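Long-range contacts in aldose-aldose oxidoreductase (Caulobacter crescentus, PDB 5A04), which probably oxidises one aldose sugar while reducing another, with a bound NADP(H) cofactor carrying the hydride between the two half-reactions: residues P82-H86 with C102-N108; G180-M184 with V221-F227. One frame throughout, in Å; residues are numbered along the deposited sequence.

Both contacts are buried, but they lie in different parts of the fold, with centres about 16 Å apart. Contact 1 joins two loops that follow strands 76-79 and 99-102 of the parallel Rossmann sheet; side chains and carbonyls there divide their bonds between each other, NADPH and glucose. Contact 2, in the C-terminal alpha/beta domain, sets the start of helix 182-198 against the start of strand 224-230; most of its polar bonds go to backbone amides at the helix start, a serine hydroxyl adds one more, and leucine, isoleucine and phenylalanine continue the packing. The two meet at M184: P105 CD lies 3.2 Å from M184 O, and M184 CE packs on A107 and N108, so helix 182-198 rests on the cofactor-binding loop.

Contact 1 (P82-H86 with C102-N108). With NDP (NADPH dihydro-nicotinamide-adenine-dinucleotide phosphate), chain G; BGC (beta-D-glucopyranose), chain H.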
loop_
_atom_site.group_PDB
_atom_site.type_symbol
_atom_site.label_atom_id
_atom_site.label_comp_id
_atom_site.label_asym_id
_atom_site.label_seq_id
_atom_site.Cartn_x
_atom_site.Cartn_y
_atom_site.Cartn_z
ATOM N N PRO A 82 -16.300 -11.167 -22.404
ATOM C CA PRO A 82 -14.971 -11.523 -21.881
ATOM C C PRO A 82 -13.852 -10.822 -22.648
ATOM O O PRO A 82 -14.020 -10.458 -23.822
ATOM C CB PRO A 82 -14.921 -13.041 -22.070
ATOM C CG PRO A 82 -16.372 -13.449 -21.922
ATOM C CD PRO A 82 -17.152 -12.359 -22.590
ATOM N N ASN A 83 -12.723 -10.635 -21.974
ATOM C CA ASN A 83 -11.653 -9.772 -22.447
ATOM C C ASN A 83 -11.115 -10.171 -23.811
ATOM O O ASN A 83 -10.867 -9.319 -24.648
ATOM C CB ASN A 83 -10.509 -9.758 -21.431
ATOM C CG ASN A 83 -10.972 -9.317 -20.058
ATOM O OD1 ASN A 83 -11.977 -8.618 -19.936
ATOM N ND2 ASN A 83 -10.236 -9.713 -19.020
ATOM N N SER A 84 -10.945 -11.467 -24.037
ATOM C CA SER A 84 -10.388 -11.918 -25.316
ATOM C C SER A 84 -11.297 -11.647 -26.521
ATOM O O SER A 84 -10.847 -11.731 -27.665
ATOM C CB SER A 84 -10.062 -13.415 -25.248
ATOM O OG SER A 84 -9.075 -13.654 -24.252
ATOM N N LEU A 85 -12.569 -11.342 -26.277
ATOM C CA LEU A 85 -13.506 -11.041 -27.361
ATOM C C LEU A 85 -13.622 -9.541 -27.667
ATOM O O LEU A 85 -14.283 -9.148 -28.641
ATOM C CB LEU A 85 -14.889 -11.605 -27.026
ATOM C CG LEU A 85 -14.930 -13.114 -26.785
ATOM C CD1 LEU A 85 -16.364 -13.593 -26.682
ATOM C CD2 LEU A 85 -14.222 -13.833 -27.873
ATOM N N HIS A 86 -12.983 -8.698 -26.850
ATOM C CA HIS A 86 -13.059 -7.255 -27.072
ATOM C C HIS A 86 -12.550 -6.872 -28.456
ATOM O O HIS A 86 -13.179 -6.086 -29.164
ATOM C CB HIS A 86 -12.262 -6.491 -26.012
ATOM C CG HIS A 86 -12.871 -6.555 -24.648
ATOM N ND1 HIS A 86 -12.282 -5.973 -23.543
ATOM C CD2 HIS A 86 -14.012 -7.134 -24.207
ATOM C CE1 HIS A 86 -13.043 -6.185 -22.482
ATOM N NE2 HIS A 86 -14.094 -6.891 -22.854
ATOM N N CYS A 102 -15.755 0.243 -25.380
ATOM C CA CYS A 102 -15.247 -1.091 -25.067
ATOM C C CYS A 102 -14.905 -1.185 -23.581
ATOM O O CYS A 102 -14.251 -0.300 -23.038
ATOM C CB CYS A 102 -14.006 -1.405 -25.910
ATOM S SG CYS A 102 -13.432 -3.105 -25.678
ATOM N N GLU A 103 -15.340 -2.250 -22.922
ATOM C CA GLU A 103 -15.026 -2.397 -21.506
ATOM C C GLU A 103 -13.533 -2.616 -21.272
ATOM O O GLU A 103 -12.809 -3.016 -22.172
ATOM C CB GLU A 103 -15.828 -3.551 -20.886
ATOM C CG GLU A 103 -17.037 -3.045 -20.100
ATOM C CD GLU A 103 -16.656 -1.915 -19.174
ATOM O OE1 GLU A 103 -15.679 -2.086 -18.410
ATOM O OE2 GLU A 103 -17.301 -0.845 -19.230
ATOM N N LYS A 104 -13.084 -2.329 -20.053
ATOM C CA LYS A 104 -11.738 -2.685 -19.628
ATOM C C LYS A 104 -11.677 -4.158 -19.257
ATOM O O LYS A 104 -12.707 -4.779 -19.008
ATOM C CB LYS A 104 -11.282 -1.820 -18.440
ATOM C CG LYS A 104 -12.352 -1.511 -17.360
ATOM C CD LYS A 104 -12.933 -2.744 -16.650
ATOM C CE LYS A 104 -11.885 -3.583 -15.926
ATOM N NZ LYS A 104 -12.511 -4.805 -15.326
ATOM N N PRO A 105 -10.470 -4.747 -19.259
ATOM C CA PRO A 105 -9.255 -4.211 -19.874
ATOM C C PRO A 105 -9.481 -4.171 -21.386
ATOM O O PRO A 105 -10.265 -4.974 -21.883
ATOM C CB PRO A 105 -8.183 -5.236 -19.469
ATOM C CG PRO A 105 -8.956 -6.530 -19.387
ATOM C CD PRO A 105 -10.268 -6.110 -18.736
ATOM N N MET A 106 -8.857 -3.238 -22.083
ATOM C CA MET A 106 -9.133 -3.049 -23.507
ATOM C C MET A 106 -9.003 -4.329 -24.336
ATOM O O MET A 106 -9.918 -4.675 -25.087
ATOM C CB MET A 106 -8.214 -1.975 -24.062
ATOM C CG MET A 106 -8.412 -1.684 -25.550
ATOM S SD MET A 106 -7.426 -0.231 -25.913
ATOM C CE MET A 106 -7.898 0.063 -27.619
ATOM N N ALA A 107 -7.886 -5.040 -24.180
ATOM C CA ALA A 107 -7.692 -6.318 -24.868
ATOM C C ALA A 107 -6.609 -7.109 -24.140
ATOM O O ALA A 107 -6.085 -6.642 -23.130
ATOM C CB ALA A 107 -7.317 -6.088 -26.333
ATOM N N ASN A 108 -6.254 -8.287 -24.646
ATOM C CA ASN A 108 -5.263 -9.119 -23.947
ATOM C C ASN A 108 -3.837 -8.590 -24.028
ATOM O O ASN A 108 -3.008 -8.892 -23.165
ATOM C CB ASN A 108 -5.269 -10.550 -24.494
ATOM C CG ASN A 108 -6.571 -11.284 -24.222
ATOM O OD1 ASN A 108 -7.445 -10.798 -23.496
ATOM N ND2 ASN A 108 -6.708 -12.463 -24.813
HETATM P PA NDP G . -20.422 -11.967 -17.626
HETATM O O1A NDP G . -19.812 -13.323 -17.710
HETATM O O2A NDP G . -21.373 -11.668 -16.500
HETATM O O5B NDP G . -21.182 -11.592 -19.035
HETATM C C5B NDP G . -20.323 -11.869 -20.105
HETATM C C4B NDP G . -21.238 -11.961 -21.335
HETATM O O4B NDP G . -20.472 -11.937 -22.541
HETATM C C3B NDP G . -22.008 -13.302 -21.313
HETATM O O3B NDP G . -23.179 -13.204 -20.567
HETATM C C2B NDP G . -22.398 -13.427 -22.791
HETATM O O2B NDP G . -23.425 -12.685 -23.104
HETATM C C1B NDP G . -21.146 -12.740 -23.489
HETATM N N9A NDP G . -20.219 -13.720 -24.062
HETATM C C8A NDP G . -19.854 -13.842 -25.399
HETATM N N7A NDP G . -18.999 -14.860 -25.620
HETATM C C5A NDP G . -18.801 -15.428 -24.359
HETATM C C6A NDP G . -18.017 -16.514 -23.925
HETATM N N6A NDP G . -17.260 -17.227 -24.828
HETATM N N1A NDP G . -17.982 -16.890 -22.610
HETATM C C2A NDP G . -18.766 -16.124 -21.764
HETATM N N3A NDP G . -19.549 -15.072 -22.027
HETATM C C4A NDP G . -19.556 -14.734 -23.364
HETATM O O3 NDP G . -19.063 -11.022 -17.510
HETATM P PN NDP G . -19.269 -9.522 -16.910
HETATM O O1N NDP G . -20.389 -8.791 -17.531
HETATM O O2N NDP G . -18.881 -9.414 -15.452
HETATM O O5D NDP G . -17.840 -8.776 -17.611
HETATM C C5D NDP G . -17.914 -8.639 -19.003
HETATM C C4D NDP G . -16.925 -7.508 -19.401
HETATM O O4D NDP G . -17.261 -6.312 -18.633
HETATM C C3D NDP G . -15.443 -7.863 -19.005
HETATM O O3D NDP G . -14.534 -7.302 -19.971
HETATM C C2D NDP G . -15.252 -7.153 -17.673
HETATM O O2D NDP G . -13.911 -6.742 -17.470
HETATM C C1D NDP G . -16.137 -5.878 -17.901
HETATM N N1N NDP G . -16.648 -5.379 -16.623
HETATM C C2N NDP G . -16.471 -4.049 -16.278
HETATM C C3N NDP G . -16.977 -3.594 -15.094
HETATM C C7N NDP G . -16.789 -2.192 -14.723
HETATM O O7N NDP G . -17.079 -1.763 -13.591
HETATM N N7N NDP G . -16.278 -1.306 -15.668
HETATM C C4N NDP G . -17.717 -4.474 -14.148
HETATM C C5N NDP G . -17.815 -5.874 -14.586
HETATM C C6N NDP G . -17.314 -6.272 -15.754
HETATM P P2B NDP G . -24.596 -13.343 -24.184
HETATM O O1X NDP G . -23.707 -13.750 -25.337
HETATM O O2X NDP G . -25.126 -14.447 -23.322
HETATM O O3X NDP G . -25.519 -12.150 -24.425
HETATM C C2 BGC H . -14.430 -6.059 -12.588
HETATM C C3 BGC H . -15.357 -6.850 -11.653
HETATM C C4 BGC H . -15.373 -6.223 -10.290
HETATM C C5 BGC H . -15.677 -4.736 -10.370
HETATM C C6 BGC H . -15.458 -4.095 -8.974
HETATM C C1 BGC H . -14.920 -4.681 -12.575
HETATM O O1 BGC H . -14.199 -3.904 -13.531
HETATM O O2 BGC H . -14.491 -6.632 -13.888
HETATM O O3 BGC H . -14.857 -8.177 -11.596
HETATM O O4 BGC H . -16.345 -6.871 -9.484
HETATM O O5 BGC H . -14.805 -4.096 -11.275
HETATM O O6 BGC H . -15.920 -2.738 -8.967
#
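Two successive carbonyls share one nitrogen of the H86 ring: ND1 gives a bond of 3.1 Å to M106 O and a weak, bent one of 2.8 Å to P105 O. Both oxygens lie at the ring's edge, although ND1 approaches M106 O from above that carbonyl's own plane. Histidine suits the place because it has a second ring nitrogen: NE2 donates to T81 O and, weakly, to the nicotinamide-ribose hydroxyl O3D of NADPH. N83 CA covers one face of the imidazole, and C102 SG stands obliquely 4.0 Å from the ring's centroid; the thiol is brought there by a chi1 of -174°, anti to its main-chain nitrogen. The N83 side chain crosses that of P105 at about a right angle. N83 OD1 also lies 2.9 Å from NADPH O3D, whose single proton could instead go to K104 O, so its acceptor is not settled. N83 ND2 is held by A178 O, which helps fix the rotation of the amide. Farther along, N108 ND2 meets S84 OG at 2.7 Å, nearly straight (169°) and in the amide plane; the same hydroxyl also bonds A176 O.

On the cofactor side, E103 OE1 receives the nicotinamide N7N at 2.9 Å in an almost linear bond (174°), while Y78 OH holds OE2. K104, bent twice along its chain, carries NZ to within 2.6 Å of glucose O1, and its carbonyl receives nicotinamide-ribose O2D. A cis peptide joins K104 to P105. E103-K104-P105 is the Glu-Lys-Pro motif of the Gfo/Idh/MocA oxidoreductases, found where the Rossmann domain meets nicotinamide and sugar.

Contact 2 (G180-M184 with V221-F227); sequences GGSLM and VEDIINF
The carboxylate of E222 reaches the start of helix 182-198 and offers its two oxygens to different amides. L183 N meets E222 OE2 nearly along the C-O axis, at 3.1 Å and 159°. G181 N instead comes to E222 OE1 from above the carboxylate plane, at 2.8 Å. A bend at chi2 (-75°) turns the glutamate chain to bring its end there, and Y328 OH bonds OE2 as well. E222 also works through its backbone: its carbonyl O accepts S182 N at 3.2 Å. Amides at the beginning of a helix lack acceptors from a preceding turn, and a negative group beside them is probably favoured by the helix dipole. G181 is the N-cap; a side chain here would run into E222 O and crowd V221 CB, which lies 3.4 Å from G181 CA.

This junction lays helix 182-198 on the large mixed sheet of the C-terminal domain, the alpha/beta partner of the Rossmann domain in this family. S182 turns its short hydroxyl toward the turn just before the strand, where OG donates to D223 O at 2.7 Å and also bonds S241 OG. Beyond it the contact becomes apolar. L183 CB packs on I225 CG2 at 3.7 Å, and L183 CD1 lies oblique to the F227 ring, 3.7 Å from CE1; I327 of helix 314-333 touches both L183 and F227. The D223 side chain sets out away from segment 180-184, and its OD2 forms a salt bridge with R155 of the second subunit.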
loop_
_atom_site.group_PDB
_atom_site.type_symbol
_atom_site.label_atom_id
_atom_site.label_comp_id
_atom_site.label_asym_id
_atom_site.label_seq_id
_atom_site.Cartn_x
_atom_site.Cartn_y
_atom_site.Cartn_z
ATOM N N GLY A 180 -5.482 -13.107 -18.643
ATOM C CA GLY A 180 -4.665 -12.976 -17.447
ATOM C C GLY A 180 -5.588 -12.992 -16.242
ATOM O O GLY A 180 -6.807 -13.086 -16.398
ATOM N N GLY A 181 -5.002 -12.898 -15.054
ATOM C CA GLY A 181 -5.739 -13.028 -13.808
ATOM C C GLY A 181 -6.167 -11.702 -13.206
ATOM O O GLY A 181 -6.683 -10.828 -13.913
ATOM N N SER A 182 -5.950 -11.544 -11.900
ATOM C CA SER A 182 -6.435 -10.355 -11.184
ATOM C C SER A 182 -5.999 -9.026 -11.808
ATOM O O SER A 182 -6.756 -8.063 -11.800
ATOM C CB SER A 182 -5.987 -10.396 -9.716
ATOM O OG SER A 182 -4.596 -10.111 -9.596
ATOM N N LEU A 183 -4.792 -8.965 -12.365
ATOM C CA LEU A 183 -4.315 -7.709 -12.928
ATOM C C LEU A 183 -5.180 -7.259 -14.094
ATOM O O LEU A 183 -5.413 -6.070 -14.275
ATOM C CB LEU A 183 -2.862 -7.843 -13.383
ATOM C CG LEU A 183 -2.212 -6.581 -13.968
ATOM C CD1 LEU A 183 -2.354 -5.396 -12.995
ATOM C CD2 LEU A 183 -0.739 -6.848 -14.301
ATOM N N MET A 184 -5.635 -8.213 -14.900
ATOM C CA MET A 184 -6.443 -7.873 -16.063
ATOM C C MET A 184 -7.812 -7.363 -15.615
ATOM O O MET A 184 -8.359 -6.439 -16.218
ATOM C CB MET A 184 -6.572 -9.088 -16.993
ATOM C CG MET A 184 -5.294 -9.416 -17.750
ATOM S SD MET A 184 -4.809 -8.082 -18.860
ATOM C CE MET A 184 -5.979 -8.305 -20.176
ATOM N N VAL A 221 -4.483 -18.650 -14.267
ATOM C CA VAL A 221 -4.172 -17.227 -14.167
ATOM C C VAL A 221 -3.724 -16.864 -12.753
ATOM O O VAL A 221 -3.855 -17.681 -11.836
ATOM C CB VAL A 221 -5.380 -16.351 -14.577
ATOM C CG1 VAL A 221 -5.827 -16.702 -16.005
ATOM C CG2 VAL A 221 -6.544 -16.504 -13.592
ATOM N N GLU A 222 -3.209 -15.647 -12.571
ATOM C CA GLU A 222 -2.598 -15.287 -11.290
ATOM C C GLU A 222 -3.616 -14.765 -10.285
ATOM O O GLU A 222 -4.640 -14.175 -10.648
ATOM C CB GLU A 222 -1.472 -14.253 -11.486
ATOM C CG GLU A 222 -1.894 -12.790 -11.674
ATOM C CD GLU A 222 -2.469 -12.466 -13.049
ATOM O OE1 GLU A 222 -2.413 -13.315 -13.975
ATOM O OE2 GLU A 222 -2.981 -11.328 -13.212
ATOM N N ASP A 223 -3.300 -14.987 -9.013
ATOM C CA ASP A 223 -4.110 -14.494 -7.908
ATOM C C ASP A 223 -3.604 -13.114 -7.502
ATOM O O ASP A 223 -4.220 -12.107 -7.846
ATOM C CB ASP A 223 -4.054 -15.481 -6.738
ATOM C CG ASP A 223 -4.676 -14.925 -5.465
ATOM O OD1 ASP A 223 -5.394 -13.908 -5.530
ATOM O OD2 ASP A 223 -4.450 -15.533 -4.402
ATOM N N ILE A 224 -2.493 -13.069 -6.773
ATOM C CA ILE A 224 -1.906 -11.791 -6.366
ATOM C C ILE A 224 -0.763 -11.389 -7.289
ATOM O O ILE A 224 0.127 -12.190 -7.574
ATOM C CB ILE A 224 -1.381 -11.835 -4.910
ATOM C CG1 ILE A 224 -2.549 -11.972 -3.928
ATOM C CG2 ILE A 224 -0.595 -10.566 -4.590
ATOM C CD1 ILE A 224 -2.104 -12.200 -2.470
ATOM N N ILE A 225 -0.795 -10.157 -7.776
ATOM C CA ILE A 225 0.405 -9.593 -8.391
ATOM C C ILE A 225 0.477 -8.113 -8.014
ATOM O O ILE A 225 -0.284 -7.268 -8.493
ATOM C CB ILE A 225 0.461 -9.835 -9.938
ATOM C CG1 ILE A 225 1.772 -9.285 -10.514
ATOM C CG2 ILE A 225 -0.780 -9.269 -10.676
ATOM C CD1 ILE A 225 2.033 -9.746 -11.961
ATOM N N ASN A 226 1.379 -7.824 -7.081
ATOM C CA ASN A 226 1.544 -6.474 -6.563
ATOM C C ASN A 226 2.662 -5.808 -7.320
ATOM O O ASN A 226 3.626 -6.472 -7.714
ATOM C CB ASN A 226 1.847 -6.504 -5.062
ATOM C CG ASN A 226 0.746 -7.183 -4.272
ATOM O OD1 ASN A 226 -0.418 -7.220 -4.707
ATOM N ND2 ASN A 226 1.099 -7.721 -3.105
ATOM N N PHE A 227 2.551 -4.509 -7.542
ATOM C CA PHE A 227 3.553 -3.850 -8.362
ATOM C C PHE A 227 3.888 -2.463 -7.860
ATOM O O PHE A 227 3.120 -1.834 -7.115
ATOM C CB PHE A 227 3.117 -3.809 -9.843
ATOM C CG PHE A 227 1.721 -3.276 -10.079
ATOM C CD1 PHE A 227 0.602 -4.098 -9.922
ATOM C CD2 PHE A 227 1.536 -1.968 -10.516
ATOM C CE1 PHE A 227 -0.699 -3.594 -10.165
ATOM C CE2 PHE A 227 0.249 -1.472 -10.770
ATOM C CZ PHE A 227 -0.862 -2.284 -10.590
#